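Local coordinates for CobC (Shigella flexneri 2a, PDB 6NRU), which probably removes the 5'-phosphate from adenosylcobalamin 5'-phosphate and alpha-ribazole 5'-phosphate, a late step in building the nucleotide loop of vitamin B12, at residues P80-W90 against T119-R130; Q153-A161 against S170-Q178. One frame throughout, in Å; residues are numbered along the deposited sequence.

Contact 1 of 2, residues P80-W90 against T119-R130; sequences PELNEMFFGDW and TNGEGFQAFSQR
Thr119 opens the second side of this contact against Asp89 and Trp90, at the far end of a loop that, in this branch 1 histidine phosphatase, also carries Glu84, the probable proton donor/acceptor of the active site. The carbonyl of Thr119 accepts the amide of Asp89 (N to O 2.8 Å), and the backbone N of Thr119 lies over one face of the Trp90 indole. Trp90 NE1 and Thr119 OG1 share an outside partner, Asp102, to which both are hydrogen-bonded. Asn120 ND2 gives a weak bond to Asp89 OD2 (2.7 Å), the amide and carboxylate planes being turned 75° apart; a water bonded to Asp89 OD1 meets the same ND2 weakly. At Gly121 the two backbones nearly touch, its CA 3.6 Å from that of Gly88, a closeness possible because neither residue bears a side chain. Glu122 N then binds Phe86 O at 2.8 Å, while Glu122 OE2, less certainly placed, accepts Phe86 N. Gly123 is the N-cap of helix 124-136. From the helix, Phe127 crosses selenomethionine Met85 at about a right angle: CG anti to the backbone N (chi1 171°) sets the ring beside Met85, whose SE lies obliquely 4.8 Å from the ring centroid. One turn on, the Arg130 guanidinium is modelled edge-on to the loop backbone, too close to be trusted in detail; more soundly, Glu81 CG rests 3.4 Å from Arg130 O.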
loop_
_atom_site.group_PDB
_atom_site.type_symbol
_atom_site.label_atom_id
_atom_site.label_comp_id
_atom_site.label_asym_id
_atom_site.label_seq_id
_atom_site.Cartn_x
_atom_site.Cartn_y
_atom_site.Cartn_z
ATOM N N PRO A 80 -1.475 3.347 -11.234
ATOM C CA PRO A 80 -0.412 4.234 -10.738
ATOM C C PRO A 80 -0.807 5.007 -9.494
ATOM O O PRO A 80 0.081 5.470 -8.766
ATOM C CB PRO A 80 -0.158 5.185 -11.920
ATOM C CG PRO A 80 -0.872 4.575 -13.094
ATOM C CD PRO A 80 -2.011 3.798 -12.527
ATOM N N GLU A 81 -2.106 5.171 -9.234
ATOM C CA GLU A 81 -2.554 5.816 -8.007
ATOM C C GLU A 81 -2.177 5.011 -6.774
ATOM O O GLU A 81 -2.031 5.590 -5.692
ATOM C CB GLU A 81 -4.068 6.035 -8.046
ATOM C CG GLU A 81 -4.515 7.236 -8.874
ATOM C CD GLU A 81 -4.427 6.991 -10.371
ATOM O OE1 GLU A 81 -4.235 5.824 -10.774
ATOM O OE2 GLU A 81 -4.544 7.968 -11.144
ATOM N N LEU A 82 -2.007 3.696 -6.915
ATOM C CA LEU A 82 -1.615 2.826 -5.813
ATOM C C LEU A 82 -0.122 2.864 -5.526
ATOM O O LEU A 82 0.335 2.157 -4.620
ATOM C CB LEU A 82 -2.042 1.382 -6.106
ATOM C CG LEU A 82 -3.547 1.102 -6.100
ATOM C CD1 LEU A 82 -3.851 -0.309 -6.578
ATOM C CD2 LEU A 82 -4.130 1.334 -4.716
ATOM N N ASN A 83 0.643 3.666 -6.262
ATOM C CA ASN A 83 2.085 3.716 -6.081
ATOM C C ASN A 83 2.459 4.328 -4.739
ATOM O O ASN A 83 1.727 5.144 -4.173
ATOM C CB ASN A 83 2.741 4.532 -7.192
ATOM C CG ASN A 83 2.730 3.821 -8.515
ATOM O OD1 ASN A 83 2.421 2.632 -8.588
ATOM N ND2 ASN A 83 3.073 4.540 -9.578
ATOM N N GLU A 84 3.625 3.930 -4.240
ATOM C CA GLU A 84 4.213 4.592 -3.088
ATOM C C GLU A 84 4.448 6.065 -3.402
ATOM O O GLU A 84 4.572 6.464 -4.564
ATOM C CB GLU A 84 5.529 3.903 -2.707
ATOM C CG GLU A 84 6.216 4.433 -1.453
ATOM C CD GLU A 84 5.319 4.404 -0.231
ATOM O OE1 GLU A 84 4.613 5.404 0.018
ATOM O OE2 GLU A 84 5.321 3.381 0.481
HETATM N N MSE A 85 4.475 6.882 -2.354
HETATM C CA MSE A 85 4.830 8.284 -2.489
HETATM C C MSE A 85 6.209 8.408 -3.119
HETATM O O MSE A 85 7.101 7.615 -2.822
HETATM C CB MSE A 85 4.804 8.971 -1.126
HETATM C CG MSE A 85 4.550 10.461 -1.182
HETATM SE SE MSE A 85 4.396 11.226 0.605
HETATM C CE MSE A 85 6.243 11.797 0.844
ATOM N N PHE A 86 6.384 9.392 -3.997
ATOM C CA PHE A 86 7.667 9.623 -4.654
ATOM C C PHE A 86 8.497 10.579 -3.800
ATOM O O PHE A 86 8.173 11.766 -3.689
ATOM C CB PHE A 86 7.461 10.177 -6.061
ATOM C CG PHE A 86 8.739 10.531 -6.757
ATOM C CD1 PHE A 86 9.715 9.571 -6.970
ATOM C CD2 PHE A 86 8.972 11.823 -7.194
ATOM C CE1 PHE A 86 10.895 9.892 -7.606
ATOM C CE2 PHE A 86 10.151 12.150 -7.832
ATOM C CZ PHE A 86 11.113 11.184 -8.038
ATOM N N PHE A 87 9.568 10.064 -3.202
ATOM C CA PHE A 87 10.392 10.840 -2.284
ATOM C C PHE A 87 11.506 11.615 -2.979
ATOM O O PHE A 87 12.293 12.283 -2.300
ATOM C CB PHE A 87 10.989 9.920 -1.213
ATOM C CG PHE A 87 10.105 9.735 -0.008
ATOM C CD1 PHE A 87 10.062 10.696 0.991
ATOM C CD2 PHE A 87 9.322 8.598 0.126
ATOM C CE1 PHE A 87 9.253 10.527 2.103
ATOM C CE2 PHE A 87 8.509 8.424 1.234
ATOM C CZ PHE A 87 8.475 9.388 2.224
ATOM N N GLY A 88 11.598 11.541 -4.303
ATOM C CA GLY A 88 12.542 12.383 -5.020
ATOM C C GLY A 88 13.984 12.039 -4.700
ATOM O O GLY A 88 14.415 10.886 -4.815
ATOM N N ASP A 89 14.748 13.057 -4.295
ATOM C CA ASP A 89 16.166 12.868 -4.008
ATOM C C ASP A 89 16.402 12.044 -2.749
ATOM O O ASP A 89 17.521 11.560 -2.544
ATOM C CB ASP A 89 16.867 14.223 -3.869
ATOM C CG ASP A 89 17.050 14.933 -5.204
ATOM O OD1 ASP A 89 17.263 14.251 -6.229
ATOM O OD2 ASP A 89 16.993 16.181 -5.225
ATOM N N TRP A 90 15.383 11.870 -1.910
ATOM C CA TRP A 90 15.533 11.211 -0.618
ATOM C C TRP A 90 15.400 9.695 -0.686
ATOM O O TRP A 90 15.536 9.035 0.348
ATOM C CB TRP A 90 14.503 11.756 0.376
ATOM C CG TRP A 90 14.721 13.185 0.752
ATOM C CD1 TRP A 90 15.795 13.966 0.434
ATOM C CD2 TRP A 90 13.842 14.009 1.524
ATOM N NE1 TRP A 90 15.637 15.225 0.959
ATOM C CE2 TRP A 90 14.444 15.277 1.632
ATOM C CE3 TRP A 90 12.603 13.796 2.134
ATOM C CZ2 TRP A 90 13.849 16.329 2.323
ATOM C CZ3 TRP A 90 12.013 14.843 2.821
ATOM C CH2 TRP A 90 12.636 16.093 2.909
ATOM N N THR A 119 12.588 16.616 -1.184
ATOM C CA THR A 119 13.425 17.302 -2.163
ATOM C C THR A 119 13.291 16.697 -3.556
ATOM O O THR A 119 13.705 15.558 -3.793
ATOM C CB THR A 119 14.888 17.290 -1.715
ATOM O OG1 THR A 119 15.011 18.004 -0.478
ATOM C CG2 THR A 119 15.769 17.951 -2.764
ATOM N N ASN A 120 12.700 17.466 -4.476
ATOM C CA ASN A 120 12.442 17.032 -5.849
ATOM C C ASN A 120 11.554 15.790 -5.891
ATOM O O ASN A 120 11.702 14.934 -6.767
ATOM C CB ASN A 120 13.745 16.793 -6.620
ATOM C CG ASN A 120 14.523 18.076 -6.864
ATOM O OD1 ASN A 120 13.944 19.158 -6.963
ATOM N ND2 ASN A 120 15.844 17.959 -6.966
ATOM N N GLY A 121 10.625 15.689 -4.943
ATOM C CA GLY A 121 9.661 14.607 -4.930
ATOM C C GLY A 121 8.236 15.119 -4.922
ATOM O O GLY A 121 7.973 16.238 -5.373
ATOM N N GLU A 122 7.308 14.316 -4.411
ATOM C CA GLU A 122 5.909 14.700 -4.293
ATOM C C GLU A 122 5.517 14.791 -2.823
ATOM O O GLU A 122 5.945 13.972 -2.000
ATOM C CB GLU A 122 4.996 13.713 -5.037
ATOM C CG GLU A 122 4.695 12.410 -4.303
ATOM C CD GLU A 122 3.679 11.542 -5.034
ATOM O OE1 GLU A 122 2.670 12.092 -5.527
ATOM O OE2 GLU A 122 3.887 10.312 -5.111
ATOM N N GLY A 123 4.719 15.808 -2.493
ATOM C CA GLY A 123 4.287 16.006 -1.128
ATOM C C GLY A 123 3.081 15.163 -0.771
ATOM O O GLY A 123 2.463 14.515 -1.616
ATOM N N PHE A 124 2.744 15.180 0.521
ATOM C CA PHE A 124 1.610 14.391 0.990
ATOM C C PHE A 124 0.298 14.880 0.392
ATOM O O PHE A 124 -0.657 14.104 0.278
ATOM C CB PHE A 124 1.532 14.421 2.515
ATOM C CG PHE A 124 0.395 13.617 3.071
ATOM C CD1 PHE A 124 0.395 12.238 2.965
ATOM C CD2 PHE A 124 -0.682 14.239 3.684
ATOM C CE1 PHE A 124 -0.653 11.492 3.467
ATOM C CE2 PHE A 124 -1.734 13.497 4.192
ATOM C CZ PHE A 124 -1.720 12.122 4.083
ATOM N N GLN A 125 0.228 16.155 0.009
ATOM C CA GLN A 125 -0.993 16.677 -0.595
ATOM C C GLN A 125 -1.253 16.028 -1.950
ATOM O O GLN A 125 -2.374 15.591 -2.235
ATOM C CB GLN A 125 -0.905 18.200 -0.722
ATOM C CG GLN A 125 -0.779 18.921 0.615
ATOM C CD GLN A 125 -1.894 18.561 1.581
ATOM O OE1 GLN A 125 -3.058 18.460 1.195
ATOM N NE2 GLN A 125 -1.539 18.360 2.847
ATOM N N ALA A 126 -0.226 15.947 -2.800
ATOM C CA ALA A 126 -0.391 15.279 -4.087
ATOM C C ALA A 126 -0.604 13.782 -3.908
ATOM O O ALA A 126 -1.388 13.167 -4.641
ATOM C CB ALA A 126 0.820 15.544 -4.979
ATOM N N PHE A 127 0.085 13.179 -2.937
ATOM C CA PHE A 127 -0.073 11.751 -2.682
ATOM C C PHE A 127 -1.484 11.434 -2.201
ATOM O O PHE A 127 -2.127 10.502 -2.696
ATOM C CB PHE A 127 0.971 11.296 -1.663
ATOM C CG PHE A 127 0.779 9.890 -1.170
ATOM C CD1 PHE A 127 1.197 8.810 -1.932
ATOM C CD2 PHE A 127 0.199 9.648 0.071
ATOM C CE1 PHE A 127 1.030 7.514 -1.475
ATOM C CE2 PHE A 127 0.029 8.355 0.535
ATOM C CZ PHE A 127 0.444 7.287 -0.238
ATOM N N SER A 128 -1.989 12.212 -1.239
ATOM C CA SER A 128 -3.325 11.951 -0.712
ATOM C C SER A 128 -4.408 12.264 -1.736
ATOM O O SER A 128 -5.497 11.682 -1.676
ATOM C CB SER A 128 -3.556 12.748 0.575
ATOM O OG SER A 128 -3.478 14.143 0.349
ATOM N N GLN A 129 -4.138 13.172 -2.679
ATOM C CA GLN A 129 -5.095 13.416 -3.753
ATOM C C GLN A 129 -5.113 12.267 -4.751
ATOM O O GLN A 129 -6.161 11.969 -5.331
ATOM C CB GLN A 129 -4.775 14.728 -4.468
ATOM C CG GLN A 129 -5.177 15.977 -3.705
ATOM C CD GLN A 129 -4.364 17.195 -4.122
ATOM O OE1 GLN A 129 -3.514 17.114 -5.012
ATOM N NE2 GLN A 129 -4.619 18.330 -3.476
ATOM N N ARG A 130 -3.963 11.622 -4.969
ATOM C CA ARG A 130 -3.918 10.434 -5.815
ATOM C C ARG A 130 -4.811 9.338 -5.256
ATOM O O ARG A 130 -5.572 8.700 -5.993
ATOM C CB ARG A 130 -2.480 9.927 -5.923
ATOM C CG ARG A 130 -1.790 10.195 -7.238
ATOM C CD ARG A 130 -0.336 9.800 -7.105
ATOM N NE ARG A 130 -0.207 8.590 -6.298
ATOM C CZ ARG A 130 0.894 8.228 -5.649
ATOM N NH1 ARG A 130 1.982 8.985 -5.699
ATOM N NH2 ARG A 130 0.907 7.104 -4.945
HETATM O O HOH W 1 17.189 15.810 -8.990
#

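Contact 2 of 2, residues Q153-A161 against S170-Q178; sequences QGVLSLLIA and SMWHFRVDQ
Gln153 O is gripped by two donors of Ser157, whose side chain faces the 170-178 loop: the backbone N at 3.0 Å and the hydroxyl OG at 2.9 Å arrive from opposite faces of the carbonyl plane. OG reaches back because it stands between the backbone N and the carbonyl carbon (chi1 72°). Ser157 CB points toward the loop and meets Phe174 O at 3.1 Å. Gln153 also supplies the polar link to the loop. Its chain bends at chi2 (-68°) and brings OE1 to the amide of Val176, a nearly straight bond of 2.8 Å that uses a lone pair in the amide plane; the NE2 end lies near Trp172, with the amide and indole planes 25° apart. Much of the rest is apolar packing. Val176 CG2 lies 4.0 Å from Leu156 CB and also meets Ile160 CD1. Ile160 places CG2 over one face of the Phe174 ring, 4.0 Å from its centroid, a CH-pi contact, while His173 CB lies over the opposite face. Ala161 CB touches both Met171 CA and Phe174 CE2. Selenomethionine Met171 runs beside the helix, CB against Leu158, and a chain bent at chi3 lays CE against Ser157 OG at 3.1 Å and near Gly154 O. The arrangement is helix-to-loop packing on the way from helix 153-163 to strand 181-187. Around it, Leu156 and Ile160 rest on strands 146-151 and 5-10 of the central sheet, Leu158 meets helix 124-136 at Ser128, and Val176 O is bonded to Arg10.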
loop_
_atom_site.group_PDB
_atom_site.type_symbol
_atom_site.label_atom_id
_atom_site.label_comp_id
_atom_site.label_asym_id
_atom_site.label_seq_id
_atom_site.Cartn_x
_atom_site.Cartn_y
_atom_site.Cartn_z
ATOM N N GLN A 153 2.342 0.716 2.435
ATOM C CA GLN A 153 1.859 1.066 3.767
ATOM C C GLN A 153 1.134 2.409 3.764
ATOM O O GLN A 153 0.043 2.540 4.328
ATOM C CB GLN A 153 3.032 1.084 4.748
ATOM C CG GLN A 153 2.662 0.723 6.173
ATOM C CD GLN A 153 1.790 1.773 6.821
ATOM O OE1 GLN A 153 0.790 1.456 7.464
ATOM N NE2 GLN A 153 2.160 3.040 6.643
ATOM N N GLY A 154 1.732 3.422 3.135
ATOM C CA GLY A 154 1.112 4.738 3.123
ATOM C C GLY A 154 -0.180 4.776 2.331
ATOM O O GLY A 154 -1.135 5.452 2.721
ATOM N N VAL A 155 -0.230 4.051 1.213
ATOM C CA VAL A 155 -1.432 4.037 0.382
ATOM C C VAL A 155 -2.570 3.330 1.101
ATOM O O VAL A 155 -3.688 3.851 1.193
ATOM C CB VAL A 155 -1.139 3.369 -0.974
ATOM C CG1 VAL A 155 -2.425 3.187 -1.761
ATOM C CG2 VAL A 155 -0.128 4.179 -1.765
ATOM N N LEU A 156 -2.305 2.129 1.615
ATOM C CA LEU A 156 -3.377 1.315 2.177
ATOM C C LEU A 156 -3.880 1.888 3.495
ATOM O O LEU A 156 -5.087 1.870 3.762
ATOM C CB LEU A 156 -2.897 -0.125 2.354
ATOM C CG LEU A 156 -2.523 -0.853 1.060
ATOM C CD1 LEU A 156 -1.936 -2.218 1.358
ATOM C CD2 LEU A 156 -3.734 -0.979 0.161
ATOM N N SER A 157 -2.973 2.401 4.332
ATOM C CA SER A 157 -3.396 3.006 5.592
ATOM C C SER A 157 -4.250 4.239 5.347
ATOM O O SER A 157 -5.253 4.457 6.037
ATOM C CB SER A 157 -2.180 3.368 6.436
ATOM O OG SER A 157 -1.503 4.474 5.877
ATOM N N LEU A 158 -3.863 5.063 4.369
ATOM C CA LEU A 158 -4.662 6.233 4.025
ATOM C C LEU A 158 -5.957 5.837 3.328
ATOM O O LEU A 158 -6.974 6.528 3.471
ATOM C CB LEU A 158 -3.852 7.181 3.145
ATOM C CG LEU A 158 -4.576 8.447 2.691
ATOM C CD1 LEU A 158 -5.069 9.221 3.895
ATOM C CD2 LEU A 158 -3.661 9.301 1.834
ATOM N N LEU A 159 -5.941 4.738 2.573
ATOM C CA LEU A 159 -7.173 4.251 1.963
ATOM C C LEU A 159 -8.195 3.894 3.031
ATOM O O LEU A 159 -9.363 4.287 2.944
ATOM C CB LEU A 159 -6.878 3.045 1.070
ATOM C CG LEU A 159 -8.081 2.461 0.327
ATOM C CD1 LEU A 159 -8.467 3.348 -0.837
ATOM C CD2 LEU A 159 -7.788 1.052 -0.148
ATOM N N ILE A 160 -7.765 3.156 4.056
ATOM C CA ILE A 160 -8.661 2.815 5.156
ATOM C C ILE A 160 -9.222 4.080 5.791
ATOM O O ILE A 160 -10.437 4.219 5.969
ATOM C CB ILE A 160 -7.935 1.944 6.196
ATOM C CG1 ILE A 160 -7.494 0.618 5.578
ATOM C CG2 ILE A 160 -8.834 1.692 7.397
ATOM C CD1 ILE A 160 -6.637 -0.224 6.499
ATOM N N ALA A 161 -8.342 5.032 6.120
ATOM C CA ALA A 161 -8.767 6.225 6.846
ATOM C C ALA A 161 -9.776 7.041 6.049
ATOM O O ALA A 161 -10.783 7.499 6.599
ATOM C CB ALA A 161 -7.554 7.083 7.209
ATOM N N SER A 170 -5.174 11.128 10.006
ATOM C CA SER A 170 -5.425 9.978 10.864
ATOM C C SER A 170 -5.174 8.643 10.169
ATOM O O SER A 170 -5.690 7.617 10.625
ATOM C CB SER A 170 -6.857 10.028 11.397
ATOM O OG SER A 170 -7.786 10.048 10.331
HETATM N N MSE A 171 -4.400 8.629 9.088
HETATM C CA MSE A 171 -4.026 7.385 8.429
HETATM C C MSE A 171 -3.146 6.544 9.338
HETATM O O MSE A 171 -3.039 5.332 9.165
HETATM C CB MSE A 171 -3.292 7.666 7.122
HETATM C CG MSE A 171 -2.064 8.534 7.299
HETATM SE SE MSE A 171 -1.125 8.847 5.627
HETATM C CE MSE A 171 -0.069 7.209 5.527
ATOM N N TRP A 172 -2.513 7.199 10.308
ATOM C CA TRP A 172 -1.547 6.549 11.179
ATOM C C TRP A 172 -2.188 5.789 12.329
ATOM O O TRP A 172 -1.462 5.211 13.146
ATOM C CB TRP A 172 -0.563 7.586 11.719
ATOM C CG TRP A 172 0.145 8.304 10.624
ATOM C CD1 TRP A 172 -0.066 9.588 10.217
ATOM C CD2 TRP A 172 1.168 7.774 9.772
ATOM N NE1 TRP A 172 0.771 9.895 9.171
ATOM C CE2 TRP A 172 1.538 8.797 8.879
ATOM C CE3 TRP A 172 1.810 6.536 9.683
ATOM C CZ2 TRP A 172 2.522 8.621 7.910
ATOM C CZ3 TRP A 172 2.785 6.362 8.719
ATOM C CH2 TRP A 172 3.131 7.398 7.846
ATOM N N HIS A 173 -3.518 5.777 12.419
ATOM C CA HIS A 173 -4.201 4.903 13.362
ATOM C C HIS A 173 -4.318 3.473 12.851
ATOM O O HIS A 173 -4.723 2.590 13.616
ATOM C CB HIS A 173 -5.599 5.443 13.678
ATOM C CG HIS A 173 -5.599 6.713 14.473
ATOM N ND1 HIS A 173 -5.033 6.808 15.727
ATOM C CD2 HIS A 173 -6.116 7.934 14.201
ATOM C CE1 HIS A 173 -5.192 8.036 16.188
ATOM N NE2 HIS A 173 -5.847 8.740 15.281
ATOM N N PHE A 174 -3.970 3.225 11.581
ATOM C CA PHE A 174 -4.112 1.914 10.937
ATOM C C PHE A 174 -2.803 1.568 10.237
ATOM O O PHE A 174 -2.690 1.703 9.018
ATOM C CB PHE A 174 -5.280 1.904 9.946
ATOM C CG PHE A 174 -6.483 2.656 10.415
ATOM C CD1 PHE A 174 -7.460 2.023 11.165
ATOM C CD2 PHE A 174 -6.645 3.996 10.102
ATOM C CE1 PHE A 174 -8.573 2.713 11.599
ATOM C CE2 PHE A 174 -7.755 4.693 10.533
ATOM C CZ PHE A 174 -8.721 4.051 11.281
ATOM N N ARG A 175 -1.819 1.109 11.002
ATOM C CA ARG A 175 -0.593 0.614 10.392
ATOM C C ARG A 175 -0.858 -0.721 9.707
ATOM O O ARG A 175 -1.402 -1.647 10.316
ATOM C CB ARG A 175 0.505 0.471 11.443
ATOM C CG ARG A 175 1.373 1.709 11.596
ATOM C CD ARG A 175 2.839 1.342 11.779
ATOM N NE ARG A 175 3.199 1.175 13.186
ATOM C CZ ARG A 175 3.545 0.018 13.742
ATOM N NH1 ARG A 175 3.584 -1.089 13.011
ATOM N NH2 ARG A 175 3.859 -0.033 15.030
ATOM N N VAL A 176 -0.483 -0.818 8.434
ATOM C CA VAL A 176 -0.694 -2.022 7.635
ATOM C C VAL A 176 0.611 -2.805 7.598
ATOM O O VAL A 176 1.643 -2.291 7.150
ATOM C CB VAL A 176 -1.180 -1.678 6.220
ATOM C CG1 VAL A 176 -1.284 -2.936 5.377
ATOM C CG2 VAL A 176 -2.524 -0.964 6.285
ATOM N N ASP A 177 0.561 -4.054 8.053
ATOM C CA ASP A 177 1.741 -4.867 8.304
ATOM C C ASP A 177 2.084 -5.762 7.119
ATOM O O ASP A 177 1.235 -6.094 6.287
ATOM C CB ASP A 177 1.540 -5.730 9.549
ATOM C CG ASP A 177 1.536 -4.919 10.816
ATOM O OD1 ASP A 177 1.572 -3.673 10.726
ATOM O OD2 ASP A 177 1.503 -5.525 11.904
ATOM N N GLN A 178 3.351 -6.162 7.068
ATOM C CA GLN A 178 3.839 -7.077 6.049
ATOM C C GLN A 178 3.609 -8.518 6.485
ATOM O O GLN A 178 3.677 -8.849 7.671
ATOM C CB GLN A 178 5.323 -6.833 5.772
ATOM C CG GLN A 178 5.600 -5.484 5.115
ATOM C CD GLN A 178 7.078 -5.176 4.993
ATOM O OE1 GLN A 178 7.861 -5.458 5.902
ATOM N NE2 GLN A 178 7.470 -4.582 3.870
#

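How the contacts relate
Contact 1 closes along the chain before contact 2 opens, and their centres lie 15 Å apart, yet they touch in two places, one on helix 153-163 and one on the 170-178 loop. Val155 points away from that loop and brings CG2 to Phe127 CZ at 3.5 Å, packing against the loop of contact 1 as well. The second junction is formed by Phe124 CE1 and Met171 SE, 3.4 Å apart. Both contacts lie near the probable active site. The side chain of Glu84, in contact 1, is about 5 Å from that of the probable phosphohistidine His11 and about 3 Å from a bound sulfate, probably from the crystallisation liquor, while Gln153, in contact 2, is about 6 Å from His11, measured between side chains.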